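Local coordinates for ricin B lectin (Clostridium thermocellum, PDB 3VSF), which probably hydrolyses beta-1,3-galactan from the chain end, as an exo-beta-1,3-galactanase that joins a family 43 glycosidase domain to a galactose-binding ricin-type lectin domain, at residues 80-85 with 114-119; 121-126 with 187-192. One frame throughout, in Å; residues are numbered along the deposited sequence.

Overall arrangement
Strand 116-124 ties the two contacts together. It is the innermost strand of the second blade in the five-bladed propeller of the family 43 domain. Its first half meets the first blade in contact 1 (80-85 with 114-119), and its second half meets the third blade in contact 2 (121-126 with 187-192). Contact 1 is partly buried, contact 2 buried; their centres are about 21 Å apart. They touch where Arg119 O packs 3.5 Å from Cys187 SG, and the salt bridge from Arg119 to Asp186 joins the second blade to the residue just before the third blade's inner strand. Both lie away from the lectin domain's sugar site, where Asp422, Asp425, Asn440 and Asn444 bind beta-D-galactose.

Contact 1 (80-85 with 114-119); sequences SNLFLG and HCNIER
Phe83 and Ile117 carry this contact. The first torsion of Phe83 sets its CG anti to the backbone N (chi1 176°), and this swings the ring out beside strand 116-119. Ile117 lies over one ring face in a CH-pi contact, its CB 3.8 Å from the ring centroid and displaced toward the rim, while CG1 and CD1 reach on past CD2 and CE2. Cys115 approaches the same ring differently: SG sits at the edge, close to the ring plane and 5.2 Å from the centroid, a sulfur-aromatic contact. The backbone adds one bond, Phe83 N to Cys115 O at 3.0 Å, which is close to straight (163°). Leu82 packs beside that bond, between His114 and Asn116. Its CD1 methyl meets the His114 ring obliquely, and CD2 rests against the amide of Asn116, 3.7 Å from ND2. Asp78 OD2 accepts hydrogen bonds from Ser80 N and Leu82 N in the turn leading to Phe83, and Ile117 also touches Met135 and Trp137 of strand 131-138. A salt bridge between Glu118 and Arg77 spans the same boundary. Here the start of the first blade's third strand (83-91) meets the second blade's inner strand (116-124), a blade-to-blade seam of the five-bladed beta-propeller fold of family 43.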
ATOM      1  N   SER A  80       0.324  29.606   2.925  1.00 93.94           N
ATOM      2  CA  SER A  80      -0.435  29.696   4.167  1.00 94.87           C
ATOM      3  C   SER A  80      -1.011  28.341   4.568  1.00 93.39           C
ATOM      4  O   SER A  80      -1.935  28.266   5.378  1.00 95.53           O
ATOM      5  CB  SER A  80      -1.551  30.736   4.042  1.00 96.49           C
ATOM      6  OG  SER A  80      -1.022  32.024   3.772  1.00 97.61           O
ATOM      7  N   ASN A  81      -0.458  27.275   3.997  1.00 90.87           N
ATOM      8  CA  ASN A  81      -0.913  25.917   4.285  1.00 89.80           C
ATOM      9  C   ASN A  81      -2.418  25.766   4.078  1.00 88.27           C
ATOM     10  O   ASN A  81      -3.087  25.038   4.812  1.00 86.59           O
ATOM     11  CB  ASN A  81      -0.526  25.510   5.710  1.00 90.56           C
ATOM     12  CG  ASN A  81      -0.652  24.015   5.946  1.00 89.04           C
ATOM     13  OD1 ASN A  81      -0.468  23.212   5.033  1.00 84.83           O
ATOM     14  ND2 ASN A  81      -0.967  23.636   7.180  1.00 86.97           N
ATOM     15  N   LEU A  82      -2.943  26.458   3.072  1.00 88.34           N
ATOM     16  CA  LEU A  82      -4.366  26.394   2.757  1.00 87.51           C
ATOM     17  C   LEU A  82      -4.599  25.768   1.388  1.00 84.94           C
ATOM     18  O   LEU A  82      -3.676  25.652   0.581  1.00 84.26           O
ATOM     19  CB  LEU A  82      -4.989  27.790   2.798  1.00 86.31           C
ATOM     20  CG  LEU A  82      -4.914  28.528   4.135  1.00 87.68           C
ATOM     21  CD1 LEU A  82      -5.482  29.931   3.998  1.00 89.84           C
ATOM     22  CD2 LEU A  82      -5.646  27.752   5.219  1.00 85.23           C
ATOM     23  N   PHE A  83      -5.841  25.368   1.131  1.00 80.05           N
ATOM     24  CA  PHE A  83      -6.207  24.769  -0.145  1.00 80.60           C
ATOM     25  C   PHE A  83      -5.841  25.680  -1.312  1.00 82.08           C
ATOM     26  O   PHE A  83      -6.372  26.783  -1.440  1.00 88.09           O
ATOM     27  CB  PHE A  83      -7.705  24.466  -0.180  1.00 79.44           C
ATOM     28  CG  PHE A  83      -8.182  23.924  -1.495  1.00 81.39           C
ATOM     29  CD1 PHE A  83      -7.313  23.256  -2.341  1.00 82.70           C
ATOM     30  CD2 PHE A  83      -9.496  24.089  -1.890  1.00 84.98           C
ATOM     31  CE1 PHE A  83      -7.748  22.761  -3.551  1.00 83.34           C
ATOM     32  CE2 PHE A  83      -9.938  23.595  -3.103  1.00 83.17           C
ATOM     33  CZ  PHE A  83      -9.062  22.930  -3.934  1.00 82.23           C
ATOM     34  N   LEU A  84      -4.933  25.211  -2.163  1.00 82.26           N
ATOM     35  CA  LEU A  84      -4.526  25.968  -3.342  1.00 82.38           C
ATOM     36  C   LEU A  84      -5.221  25.429  -4.589  1.00 84.54           C
ATOM     37  O   LEU A  84      -5.875  26.176  -5.317  1.00 88.05           O
ATOM     38  CB  LEU A  84      -3.006  25.916  -3.514  1.00 85.98           C
ATOM     39  CG  LEU A  84      -2.339  26.940  -4.439  1.00 88.33           C
ATOM     40  CD1 LEU A  84      -0.826  26.869  -4.302  1.00 90.03           C
ATOM     41  CD2 LEU A  84      -2.754  26.755  -5.893  1.00 85.92           C
ATOM     42  N   GLY A  85      -5.078  24.131  -4.834  1.00 83.14           N
ATOM     43  CA  GLY A  85      -5.682  23.508  -5.998  1.00 83.33           C
ATOM     44  C   GLY A  85      -5.687  21.993  -5.939  1.00 82.54           C
ATOM     45  O   GLY A  85      -4.903  21.384  -5.210  1.00 81.02           O
ATOM     46  N   HIS A 114     -10.679  30.475   1.261  1.00 84.14           N
ATOM     47  CA  HIS A 114      -9.958  30.316   2.517  1.00 85.17           C
ATOM     48  C   HIS A 114     -10.458  29.081   3.260  1.00 84.40           C
ATOM     49  O   HIS A 114     -11.313  29.181   4.140  1.00 84.60           O
ATOM     50  CB  HIS A 114     -10.137  31.566   3.380  1.00 84.91           C
ATOM     51  CG  HIS A 114      -9.297  31.575   4.618  1.00 90.00           C
ATOM     52  ND1 HIS A 114      -7.984  31.994   4.625  1.00 92.89           N
ATOM     53  CD2 HIS A 114      -9.586  31.223   5.893  1.00 89.30           C
ATOM     54  CE1 HIS A 114      -7.499  31.896   5.849  1.00 91.71           C
ATOM     55  NE2 HIS A 114      -8.451  31.432   6.639  1.00 91.58           N
ATOM     56  N   CYS A 115      -9.923  27.917   2.900  1.00 82.44           N
ATOM     57  CA  CYS A 115     -10.383  26.659   3.483  1.00 80.60           C
ATOM     58  C   CYS A 115      -9.350  25.539   3.373  1.00 79.25           C
ATOM     59  O   CYS A 115      -8.297  25.703   2.758  1.00 78.89           O
ATOM     60  CB  CYS A 115     -11.681  26.210   2.808  1.00 76.97           C
ATOM     61  SG  CYS A 115     -11.463  25.616   1.112  1.00 78.63           S
ATOM     62  N   ASN A 116      -9.674  24.399   3.975  1.00 78.75           N
ATOM     63  CA  ASN A 116      -8.849  23.202   3.874  1.00 76.38           C
ATOM     64  C   ASN A 116      -9.563  22.117   3.078  1.00 75.78           C
ATOM     65  O   ASN A 116     -10.684  21.733   3.407  1.00 76.40           O
ATOM     66  CB  ASN A 116      -8.506  22.662   5.263  1.00 74.40           C
ATOM     67  CG  ASN A 116      -7.755  23.665   6.114  1.00 81.82           C
ATOM     68  OD1 ASN A 116      -8.159  23.968   7.237  1.00 81.71           O
ATOM     69  ND2 ASN A 116      -6.652  24.184   5.585  1.00 81.00           N
ATOM     70  N   ILE A 117      -8.916  21.628   2.027  1.00 75.41           N
ATOM     71  CA  ILE A 117      -9.445  20.498   1.273  1.00 74.43           C
ATOM     72  C   ILE A 117      -8.412  19.384   1.186  1.00 76.09           C
ATOM     73  O   ILE A 117      -7.277  19.607   0.768  1.00 77.58           O
ATOM     74  CB  ILE A 117      -9.895  20.903  -0.140  1.00 75.65           C
ATOM     75  CG1 ILE A 117     -11.272  21.563  -0.082  1.00 77.23           C
ATOM     76  CG2 ILE A 117      -9.945  19.687  -1.049  1.00 76.26           C
ATOM     77  CD1 ILE A 117     -11.966  21.644  -1.420  1.00 79.40           C
ATOM     78  N   GLU A 118      -8.811  18.183   1.589  1.00 72.59           N
ATOM     79  CA  GLU A 118      -7.895  17.053   1.609  1.00 73.93           C
ATOM     80  C   GLU A 118      -8.592  15.748   1.241  1.00 72.62           C
ATOM     81  O   GLU A 118      -9.802  15.602   1.423  1.00 69.47           O
ATOM     82  CB  GLU A 118      -7.216  16.939   2.975  1.00 74.69           C
ATOM     83  CG  GLU A 118      -8.173  16.830   4.152  1.00 73.46           C
ATOM     84  CD  GLU A 118      -7.486  17.074   5.485  1.00 77.56           C
ATOM     85  OE1 GLU A 118      -7.891  16.450   6.489  1.00 79.30           O
ATOM     86  OE2 GLU A 118      -6.545  17.893   5.531  1.00 72.48           O
ATOM     87  N   ARG A 119      -7.813  14.806   0.718  1.00 70.53           N
ATOM     88  CA  ARG A 119      -8.330  13.510   0.287  1.00 70.30           C
ATOM     89  C   ARG A 119      -9.444  13.627  -0.750  1.00 69.74           C
ATOM     90  O   ARG A 119     -10.536  13.093  -0.556  1.00 68.42           O
ATOM     91  CB  ARG A 119      -8.806  12.693   1.491  1.00 70.00           C
ATOM     92  CG  ARG A 119      -7.716  12.439   2.513  1.00 67.17           C
ATOM     93  CD  ARG A 119      -8.162  11.457   3.579  1.00 68.60           C
ATOM     94  NE  ARG A 119      -7.052  11.088   4.451  1.00 69.26           N
ATOM     95  CZ  ARG A 119      -6.127  10.188   4.137  1.00 70.80           C
ATOM     96  NH1 ARG A 119      -6.178   9.563   2.967  1.00 68.75           N
ATOM     97  NH2 ARG A 119      -5.148   9.913   4.989  1.00 71.55           N
TER

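Contact 2 (121-126 with 187-192); sequences KVMYNA and CNVFVD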
ATOM      1  N   LYS A 121     -11.341  12.622  -4.049  1.00 69.42           N
ATOM      2  CA  LYS A 121     -11.475  11.417  -4.859  1.00 69.56           C
ATOM      3  C   LYS A 121     -12.419  11.661  -6.032  1.00 73.92           C
ATOM      4  O   LYS A 121     -13.346  12.464  -5.936  1.00 73.09           O
ATOM      5  CB  LYS A 121     -11.985  10.254  -4.007  1.00 67.63           C
ATOM      6  CG  LYS A 121     -11.130   9.955  -2.786  1.00 68.04           C
ATOM      7  CD  LYS A 121      -9.707   9.597  -3.181  1.00 68.95           C
ATOM      8  CE  LYS A 121      -8.852   9.299  -1.960  1.00 69.93           C
ATOM      9  NZ  LYS A 121      -8.738  10.473  -1.052  1.00 70.07           N
ATOM     10  N   VAL A 122     -12.178  10.964  -7.139  1.00 73.17           N
ATOM     11  CA  VAL A 122     -13.012  11.108  -8.328  1.00 74.09           C
ATOM     12  C   VAL A 122     -13.592   9.771  -8.778  1.00 76.35           C
ATOM     13  O   VAL A 122     -12.880   8.770  -8.868  1.00 78.81           O
ATOM     14  CB  VAL A 122     -12.230  11.743  -9.494  1.00 75.00           C
ATOM     15  CG1 VAL A 122     -13.007  11.608 -10.794  1.00 76.21           C
ATOM     16  CG2 VAL A 122     -11.925  13.203  -9.196  1.00 74.35           C
ATOM     17  N   MET A 123     -14.891   9.766  -9.058  1.00 74.97           N
ATOM     18  CA  MET A 123     -15.577   8.571  -9.531  1.00 76.63           C
ATOM     19  C   MET A 123     -16.332   8.880 -10.819  1.00 79.59           C
ATOM     20  O   MET A 123     -16.723  10.023 -11.054  1.00 81.89           O
ATOM     21  CB  MET A 123     -16.542   8.055  -8.461  1.00 75.35           C
ATOM     22  CG  MET A 123     -17.589   9.070  -8.030  1.00 74.51           C
ATOM     23  SD  MET A 123     -18.470   8.584  -6.533  1.00 77.68           S
ATOM     24  CE  MET A 123     -19.150   7.004  -7.031  1.00 75.89           C
ATOM     25  N   TYR A 124     -16.531   7.865 -11.654  1.00 80.48           N
ATOM     26  CA  TYR A 124     -17.230   8.054 -12.921  1.00 81.84           C
ATOM     27  C   TYR A 124     -18.639   7.468 -12.907  1.00 83.98           C
ATOM     28  O   TYR A 124     -18.880   6.411 -12.323  1.00 83.53           O
ATOM     29  CB  TYR A 124     -16.429   7.461 -14.081  1.00 82.28           C
ATOM     30  CG  TYR A 124     -17.188   7.439 -15.389  1.00 87.33           C
ATOM     31  CD1 TYR A 124     -17.784   6.271 -15.848  1.00 88.19           C
ATOM     32  CD2 TYR A 124     -17.321   8.588 -16.158  1.00 85.45           C
ATOM     33  CE1 TYR A 124     -18.484   6.246 -17.040  1.00 88.92           C
ATOM     34  CE2 TYR A 124     -18.019   8.573 -17.352  1.00 84.72           C
ATOM     35  CZ  TYR A 124     -18.598   7.400 -17.788  1.00 86.95           C
ATOM     36  OH  TYR A 124     -19.293   7.376 -18.974  1.00 85.03           O
ATOM     37  N   ASN A 125     -19.564   8.165 -13.559  1.00 86.31           N
ATOM     38  CA  ASN A 125     -20.946   7.714 -13.659  1.00 86.64           C
ATOM     39  C   ASN A 125     -21.281   7.281 -15.082  1.00 89.32           C
ATOM     40  O   ASN A 125     -21.204   8.079 -16.016  1.00 90.68           O
ATOM     41  CB  ASN A 125     -21.897   8.825 -13.208  1.00 82.79           C
ATOM     42  CG  ASN A 125     -23.334   8.356 -13.090  1.00 83.87           C
ATOM     43  OD1 ASN A 125     -23.760   7.430 -13.780  1.00 84.99           O
ATOM     44  ND2 ASN A 125     -24.093   9.000 -12.210  1.00 83.84           N
ATOM     45  N   ALA A 126     -21.649   6.014 -15.243  1.00 91.18           N
ATOM     46  CA  ALA A 126     -21.989   5.476 -16.557  1.00 91.30           C
ATOM     47  C   ALA A 126     -23.279   6.090 -17.089  1.00 91.09           C
ATOM     48  O   ALA A 126     -23.366   6.456 -18.262  1.00 92.58           O
ATOM     49  CB  ALA A 126     -22.105   3.961 -16.495  1.00 90.05           C
ATOM     50  N   CYS A 187     -12.154  10.732   3.916  1.00 63.00           N
ATOM     51  CA  CYS A 187     -13.187  10.133   3.079  1.00 65.10           C
ATOM     52  C   CYS A 187     -12.624   9.358   1.891  1.00 68.36           C
ATOM     53  O   CYS A 187     -11.413   9.322   1.672  1.00 69.62           O
ATOM     54  CB  CYS A 187     -14.133  11.216   2.566  1.00 64.55           C
ATOM     55  SG  CYS A 187     -13.329  12.433   1.500  1.00 67.29           S
ATOM     56  N   ASN A 188     -13.524   8.744   1.128  1.00 67.95           N
ATOM     57  CA  ASN A 188     -13.160   8.012  -0.079  1.00 68.00           C
ATOM     58  C   ASN A 188     -14.411   7.576  -0.838  1.00 66.98           C
ATOM     59  O   ASN A 188     -15.490   7.475  -0.257  1.00 66.46           O
ATOM     60  CB  ASN A 188     -12.298   6.798   0.266  1.00 67.33           C
ATOM     61  CG  ASN A 188     -11.304   6.458  -0.827  1.00 69.84           C
ATOM     62  OD1 ASN A 188     -11.549   6.714  -2.006  1.00 69.81           O
ATOM     63  ND2 ASN A 188     -10.171   5.884  -0.440  1.00 68.14           N
ATOM     64  N   VAL A 189     -14.265   7.323  -2.136  1.00 67.36           N
ATOM     65  CA  VAL A 189     -15.401   6.939  -2.968  1.00 65.82           C
ATOM     66  C   VAL A 189     -15.257   5.527  -3.525  1.00 68.04           C
ATOM     67  O   VAL A 189     -14.148   5.006  -3.649  1.00 66.90           O
ATOM     68  CB  VAL A 189     -15.602   7.920  -4.138  1.00 67.10           C
ATOM     69  CG1 VAL A 189     -15.888   9.318  -3.615  1.00 69.72           C
ATOM     70  CG2 VAL A 189     -14.379   7.923  -5.042  1.00 69.06           C
ATOM     71  N   PHE A 190     -16.388   4.915  -3.864  1.00 71.10           N
ATOM     72  CA  PHE A 190     -16.399   3.563  -4.408  1.00 70.71           C
ATOM     73  C   PHE A 190     -17.587   3.339  -5.340  1.00 74.40           C
ATOM     74  O   PHE A 190     -18.714   3.727  -5.031  1.00 74.55           O
ATOM     75  CB  PHE A 190     -16.420   2.533  -3.277  1.00 71.10           C
ATOM     76  CG  PHE A 190     -16.753   1.141  -3.732  1.00 72.64           C
ATOM     77  CD1 PHE A 190     -18.021   0.619  -3.535  1.00 71.20           C
ATOM     78  CD2 PHE A 190     -15.802   0.354  -4.361  1.00 71.69           C
ATOM     79  CE1 PHE A 190     -18.333  -0.661  -3.953  1.00 74.73           C
ATOM     80  CE2 PHE A 190     -16.108  -0.926  -4.781  1.00 72.74           C
ATOM     81  CZ  PHE A 190     -17.374  -1.434  -4.578  1.00 75.51           C
ATOM     82  N   VAL A 191     -17.324   2.706  -6.480  1.00 75.33           N
ATOM     83  CA  VAL A 191     -18.372   2.385  -7.443  1.00 76.15           C
ATOM     84  C   VAL A 191     -18.581   0.876  -7.502  1.00 76.78           C
ATOM     85  O   VAL A 191     -17.682   0.134  -7.894  1.00 76.24           O
ATOM     86  CB  VAL A 191     -18.016   2.895  -8.851  1.00 77.59           C
ATOM     87  CG1 VAL A 191     -19.209   2.743  -9.783  1.00 72.83           C
ATOM     88  CG2 VAL A 191     -17.562   4.344  -8.791  1.00 79.42           C
ATOM     89  N   ASP A 192     -19.771   0.430  -7.113  1.00 74.40           N
ATOM     90  CA  ASP A 192     -20.066  -0.998  -7.048  1.00 77.13           C
ATOM     91  C   ASP A 192     -20.372  -1.582  -8.427  1.00 79.60           C
ATOM     92  O   ASP A 192     -20.544  -0.846  -9.400  1.00 78.16           O
ATOM     93  CB  ASP A 192     -21.227  -1.260  -6.086  1.00 76.45           C
ATOM     94  CG  ASP A 192     -21.332  -2.719  -5.681  1.00 77.11           C
ATOM     95  OD1 ASP A 192     -20.297  -3.417  -5.693  1.00 76.66           O
ATOM     96  OD2 ASP A 192     -22.450  -3.164  -5.346  1.00 77.67           O
TER
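Neighbouring blades of the propeller meet here through their innermost strands, 121-124 of the second blade and 187-191 of the third. The two run nearly parallel, at 14°, with axes 6.6 Å apart at closest approach, and side chains fill the gap. Met123 points from strand 121-124 toward strand 187-191. Its sulfur passes across Val189, with SD 3.8 Å from CB, and a bend at the last torsion (chi3 -58°) carries the CE methyl on to Val191, 3.6 Å from CG2. Val189 reaches back between Met123 and Lys121, its CG2 lying 3.5 Å from Lys121 CB. In the five-bladed propeller, inner strands like these surround the central axis, and the polar ends at this seam reach further blades. Lys121, bent at chi2 and chi4, merely packs its methylenes across the Asn188 amide, CG 3.4 Å from OD1, before NZ hydrogen-bonds to Gly60 O, just ahead of strand 61-66, the inner strand of the first blade. Asn188 OD1 accepts the neighbouring Val189 N-H on an in-plane lone pair at 2.8 Å, a bent bond of 133°. With ND2 donating to Pro237 O at the start of the fourth blade's inner strand, both ends of this buried amide have partners, consistent with a fixed orientation. Tyr218, from a loop, packs on both Met123 and Val191.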